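Local structure of phosphotriesterase, putative (Deinococcus radiodurans, 4J35) at residues F78-E81 and V82-T86; P282-K285 and D286-P289. The protein probably hydrolyses lactones using two divalent metal ions, and is here a variant engineered for organophosphate hydrolysis. The protein carries 7 engineered substitutions. One frame throughout, in Å; residues are numbered along the deposited sequence.

Contact 1: residues F78-E81 and V82-T86; sequences FLRE and VSEAT
Glu84 N donates to Arg80 O at 2.8 Å, the shortest of four successive i to i+4 backbone bonds that run along the C-terminal turns of helix 76-86. Val82 N to Phe78 O and Ser83 N to Leu79 O follow the same pattern, while the bond from Ala85 N to Glu81 O is more bent, at 137° about its hydrogen. Beyond it Thr86 OG1 reaches back to Val82 O at 2.9 Å, and the same hydroxyl also bonds to Leu88 N where the helix ends. On the outer side Arg80 and Glu84 run alongside each other in the same direction. Glu84 OE2 rests 3.4 Å from Arg80 CG, but it stands well out of the guanidinium plane, 4.2 Å from Arg80 NE, so any attraction is of charge alone. This helix is the crossover of a beta-alpha-beta unit in the TIM barrel, between strands 61-66 and 89-91. On its buried side Phe78 has CG anti to its own nitrogen (chi1 -178°), which lays the ring beside the following turn. Val82 CG2 meets it off-centre in a CH-pi contact, 4.1 Å from the ring centroid and 3.6 Å from Phe78 CE2.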
loop_
_atom_site.group_PDB
_atom_site.type_symbol
_atom_site.label_atom_id
_atom_site.label_comp_id
_atom_site.label_asym_id
_atom_site.label_seq_id
_atom_site.Cartn_x
_atom_site.Cartn_y
_atom_site.Cartn_z
ATOM N N PHE A 78 -0.096 12.550 12.576
ATOM C CA PHE A 78 -0.749 11.504 13.362
ATOM C C PHE A 78 0.056 10.193 13.267
ATOM O O PHE A 78 0.356 9.560 14.278
ATOM C CB PHE A 78 -2.225 11.313 12.945
ATOM C CG PHE A 78 -2.950 10.273 13.772
ATOM C CD1 PHE A 78 -3.474 10.593 15.015
ATOM C CD2 PHE A 78 -3.079 8.973 13.323
ATOM C CE1 PHE A 78 -4.090 9.630 15.782
ATOM C CE2 PHE A 78 -3.704 8.011 14.094
ATOM C CZ PHE A 78 -4.207 8.338 15.319
ATOM N N LEU A 79 0.465 9.792 12.061
ATOM C CA LEU A 79 1.307 8.605 11.949
ATOM C C LEU A 79 2.577 8.711 12.803
ATOM O O LEU A 79 3.015 7.728 13.393
ATOM C CB LEU A 79 1.723 8.385 10.491
ATOM C CG LEU A 79 0.603 8.172 9.472
ATOM C CD1 LEU A 79 1.248 7.919 8.125
ATOM C CD2 LEU A 79 -0.318 7.014 9.833
ATOM N N ARG A 80 3.183 9.895 12.863
ATOM C CA ARG A 80 4.359 10.093 13.727
ATOM C C ARG A 80 4.020 9.930 15.205
ATOM O O ARG A 80 4.792 9.330 15.957
ATOM C CB ARG A 80 4.998 11.463 13.483
ATOM C CG ARG A 80 6.244 11.724 14.327
ATOM C CD ARG A 80 7.077 12.862 13.755
ATOM N NE ARG A 80 6.382 14.139 13.863
ATOM C CZ ARG A 80 6.866 15.301 13.436
ATOM N NH1 ARG A 80 8.055 15.366 12.860
ATOM N NH2 ARG A 80 6.145 16.403 13.584
ATOM N N GLU A 81 2.859 10.416 15.624
ATOM C CA GLU A 81 2.429 10.210 17.007
ATOM C C GLU A 81 2.324 8.738 17.341
ATOM O O GLU A 81 2.729 8.317 18.425
ATOM C CB GLU A 81 1.058 10.819 17.272
ATOM C CG GLU A 81 1.000 12.305 17.294
ATOM C CD GLU A 81 -0.391 12.792 17.650
ATOM O OE1 GLU A 81 -0.918 12.399 18.722
ATOM O OE2 GLU A 81 -0.958 13.558 16.848
ATOM N N VAL A 82 1.731 7.966 16.431
ATOM C CA VAL A 82 1.537 6.536 16.659
ATOM C C VAL A 82 2.898 5.834 16.734
ATOM O O VAL A 82 3.117 4.992 17.596
ATOM C CB VAL A 82 0.679 5.909 15.537
ATOM C CG1 VAL A 82 0.581 4.406 15.707
ATOM C CG2 VAL A 82 -0.714 6.543 15.521
ATOM N N SER A 83 3.806 6.188 15.818
ATOM C CA SER A 83 5.154 5.616 15.794
ATOM C C SER A 83 5.961 5.937 17.047
ATOM O O SER A 83 6.594 5.055 17.628
ATOM C CB SER A 83 5.933 6.122 14.562
ATOM O OG SER A 83 7.221 5.510 14.498
ATOM N N GLU A 84 5.949 7.203 17.449
ATOM C CA GLU A 84 6.697 7.647 18.624
ATOM C C GLU A 84 6.119 7.079 19.920
ATOM O O GLU A 84 6.833 6.921 20.917
ATOM C CB GLU A 84 6.729 9.180 18.698
ATOM C CG GLU A 84 7.574 9.856 17.612
ATOM C CD GLU A 84 7.550 11.388 17.692
ATOM O OE1 GLU A 84 6.742 11.937 18.471
ATOM O OE2 GLU A 84 8.346 12.040 16.978
ATOM N N ALA A 85 4.829 6.758 19.924
ATOM C CA ALA A 85 4.217 6.194 21.120
ATOM C C ALA A 85 4.536 4.695 21.292
ATOM O O ALA A 85 4.568 4.199 22.406
ATOM C CB ALA A 85 2.714 6.424 21.099
ATOM N N THR A 86 4.796 3.979 20.197
ATOM C CA THR A 86 4.892 2.524 20.258
ATOM C C THR A 86 6.222 1.940 19.826
ATOM O O THR A 86 6.547 0.806 20.185
ATOM C CB THR A 86 3.837 1.894 19.358
ATOM O OG1 THR A 86 4.105 2.267 18.002
ATOM C CG2 THR A 86 2.456 2.374 19.755
#

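Contact 2: residues P282-K285 and D286-P289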
loop_
_atom_site.group_PDB
_atom_site.type_symbol
_atom_site.label_atom_id
_atom_site.label_comp_id
_atom_site.label_asym_id
_atom_site.label_seq_id
_atom_site.Cartn_x
_atom_site.Cartn_y
_atom_site.Cartn_z
ATOM N N PRO A 282 -18.888 -11.859 6.976
ATOM C CA PRO A 282 -17.840 -12.841 6.686
ATOM C C PRO A 282 -16.711 -12.254 5.837
ATOM O O PRO A 282 -15.566 -12.620 6.046
ATOM C CB PRO A 282 -18.594 -13.943 5.926
ATOM C CG PRO A 282 -20.016 -13.832 6.428
ATOM C CD PRO A 282 -20.232 -12.356 6.630
ATOM N N ALA A 283 -17.052 -11.366 4.913
ATOM C CA ALA A 283 -16.082 -10.755 4.010
ATOM C C ALA A 283 -15.015 -9.994 4.776
ATOM O O ALA A 283 -13.858 -9.932 4.352
ATOM C CB ALA A 283 -16.791 -9.821 3.074
ATOM N N VAL A 284 -15.401 -9.394 5.896
ATOM C CA VAL A 284 -14.482 -8.494 6.591
ATOM C C VAL A 284 -13.904 -9.099 7.872
ATOM O O VAL A 284 -13.128 -8.450 8.564
ATOM C CB VAL A 284 -15.118 -7.110 6.880
ATOM C CG1 VAL A 284 -15.514 -6.426 5.600
ATOM C CG2 VAL A 284 -16.356 -7.229 7.833
ATOM N N LYS A 285 -14.247 -10.347 8.167
ATOM C CA LYS A 285 -13.917 -10.936 9.477
ATOM C C LYS A 285 -12.421 -11.028 9.763
ATOM O O LYS A 285 -11.972 -10.798 10.896
ATOM C CB LYS A 285 -14.500 -12.347 9.578
ATOM C CG LYS A 285 -14.238 -13.004 10.916
ATOM C CD LYS A 285 -14.863 -14.384 11.009
ATOM C CE LYS A 285 -14.641 -14.987 12.410
ATOM N NZ LYS A 285 -15.268 -16.341 12.584
ATOM N N ASP A 286 -11.647 -11.432 8.753
ATOM C CA ASP A 286 -10.203 -11.547 8.916
ATOM C C ASP A 286 -9.475 -10.345 8.342
ATOM O O ASP A 286 -8.266 -10.417 8.156
ATOM C CB ASP A 286 -9.663 -12.785 8.189
ATOM C CG ASP A 286 -10.214 -14.090 8.740
ATOM O OD1 ASP A 286 -10.368 -14.210 9.981
ATOM O OD2 ASP A 286 -10.490 -14.991 7.913
ATOM N N TRP A 287 -10.195 -9.268 8.040
ATOM C CA TRP A 287 -9.598 -8.117 7.394
ATOM C C TRP A 287 -9.061 -7.146 8.431
ATOM O O TRP A 287 -9.672 -6.090 8.686
ATOM C CB TRP A 287 -10.615 -7.437 6.486
ATOM C CG TRP A 287 -10.065 -6.351 5.638
ATOM C CD1 TRP A 287 -8.866 -6.350 4.943
ATOM C CD2 TRP A 287 -10.695 -5.103 5.347
ATOM N NE1 TRP A 287 -8.732 -5.170 4.264
ATOM C CE2 TRP A 287 -9.834 -4.384 4.511
ATOM C CE3 TRP A 287 -11.916 -4.509 5.744
ATOM C CZ2 TRP A 287 -10.152 -3.108 4.031
ATOM C CZ3 TRP A 287 -12.219 -3.232 5.279
ATOM C CH2 TRP A 287 -11.345 -2.556 4.420
ATOM N N HIS A 288 -7.926 -7.527 9.025
ATOM C CA HIS A 288 -7.275 -6.740 10.057
ATOM C C HIS A 288 -5.839 -7.154 10.141
ATOM O O HIS A 288 -5.466 -8.229 9.688
ATOM C CB HIS A 288 -7.984 -7.005 11.422
ATOM C CG HIS A 288 -7.851 -8.417 11.886
ATOM N ND1 HIS A 288 -6.727 -8.880 12.531
ATOM C CD2 HIS A 288 -8.679 -9.479 11.760
ATOM C CE1 HIS A 288 -6.884 -10.163 12.814
ATOM N NE2 HIS A 288 -8.058 -10.550 12.343
ATOM N N PRO A 289 -4.982 -6.293 10.678
ATOM C CA PRO A 289 -3.548 -6.523 10.414
ATOM C C PRO A 289 -2.828 -7.636 11.182
ATOM O O PRO A 289 -1.620 -7.785 11.046
ATOM C CB PRO A 289 -2.921 -5.179 10.768
ATOM C CG PRO A 289 -3.890 -4.569 11.734
ATOM C CD PRO A 289 -5.232 -4.962 11.238
HETATM O O HOH W 1 -12.558 -12.348 6.014
#
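Trp287 N reaches Val284 O from above the carbonyl plane rather than within it. The 3.1 Å bond makes an angle of only 111° at the oxygen and rises 67° out of the plane, although its hydrogen points fairly straight at the acceptor. It closes a type I turn from Val284 to Trp287, following a short, weakly bonded helix. A water bridges the chain here, donating to Pro282 O and accepting from Asp286 N, each at 3.0 Å, and so links Pro282 to the turn. Trp287 then forms the centre of an inverse gamma turn, marked by a weak bond from His288 N to Asp286 O.

The tight fold brings Trp287 CB to 3.4 Å from Val284 O. With CG anti to the backbone nitrogen (chi1 -172°), the indole swings past the valine, and Val284 CG1 lies 4.1 Å from Trp287 CE3 in a modest apolar contact. Across the turn, the imidazole of His288 presents its edge to Lys285 O, which lies in the ring plane 3.7 Å from His288 CD2. The ring's ND1 accepts the N-H of Leu290, a cap just ahead of helix 291-303. Lys285 NZ and Asp286 OD1 stay 5.9 Å apart, leaving little more than a long-range attraction between their charges. Among the polar bonds of the two segments, those of the turn are made by main-chain atoms and a water, while a weak bond from Trp287 NE1 to His263 O and packing on Leu231 and Ile266 help to hold the indole next to the side chain of the metal ligand Asp264, about 4 Å away, probably as a second-shell residue.

In the fold
Contact 1 comes early in the chain and contact 2 near its end, the first complete long before the second begins; their centres lie 24 Å apart and their nearest atoms about 11 Å. The same parallel sheet lies behind both: 78-86 packs against strands 17-26 and 89-91, while 282-289 touches strand 266-269, the neighbour of 17-26. Helix 42-58 is a second shared element, met by Phe78 and Thr86 from one contact and by Pro289 from the other. Together they illustrate the division of labour in a TIM barrel. Contact 1 belongs to the outer helical layer, whereas contact 2 includes a loop whose Trp287 side chain comes up against a metal ligand, about 8 Å from a cobalt ion.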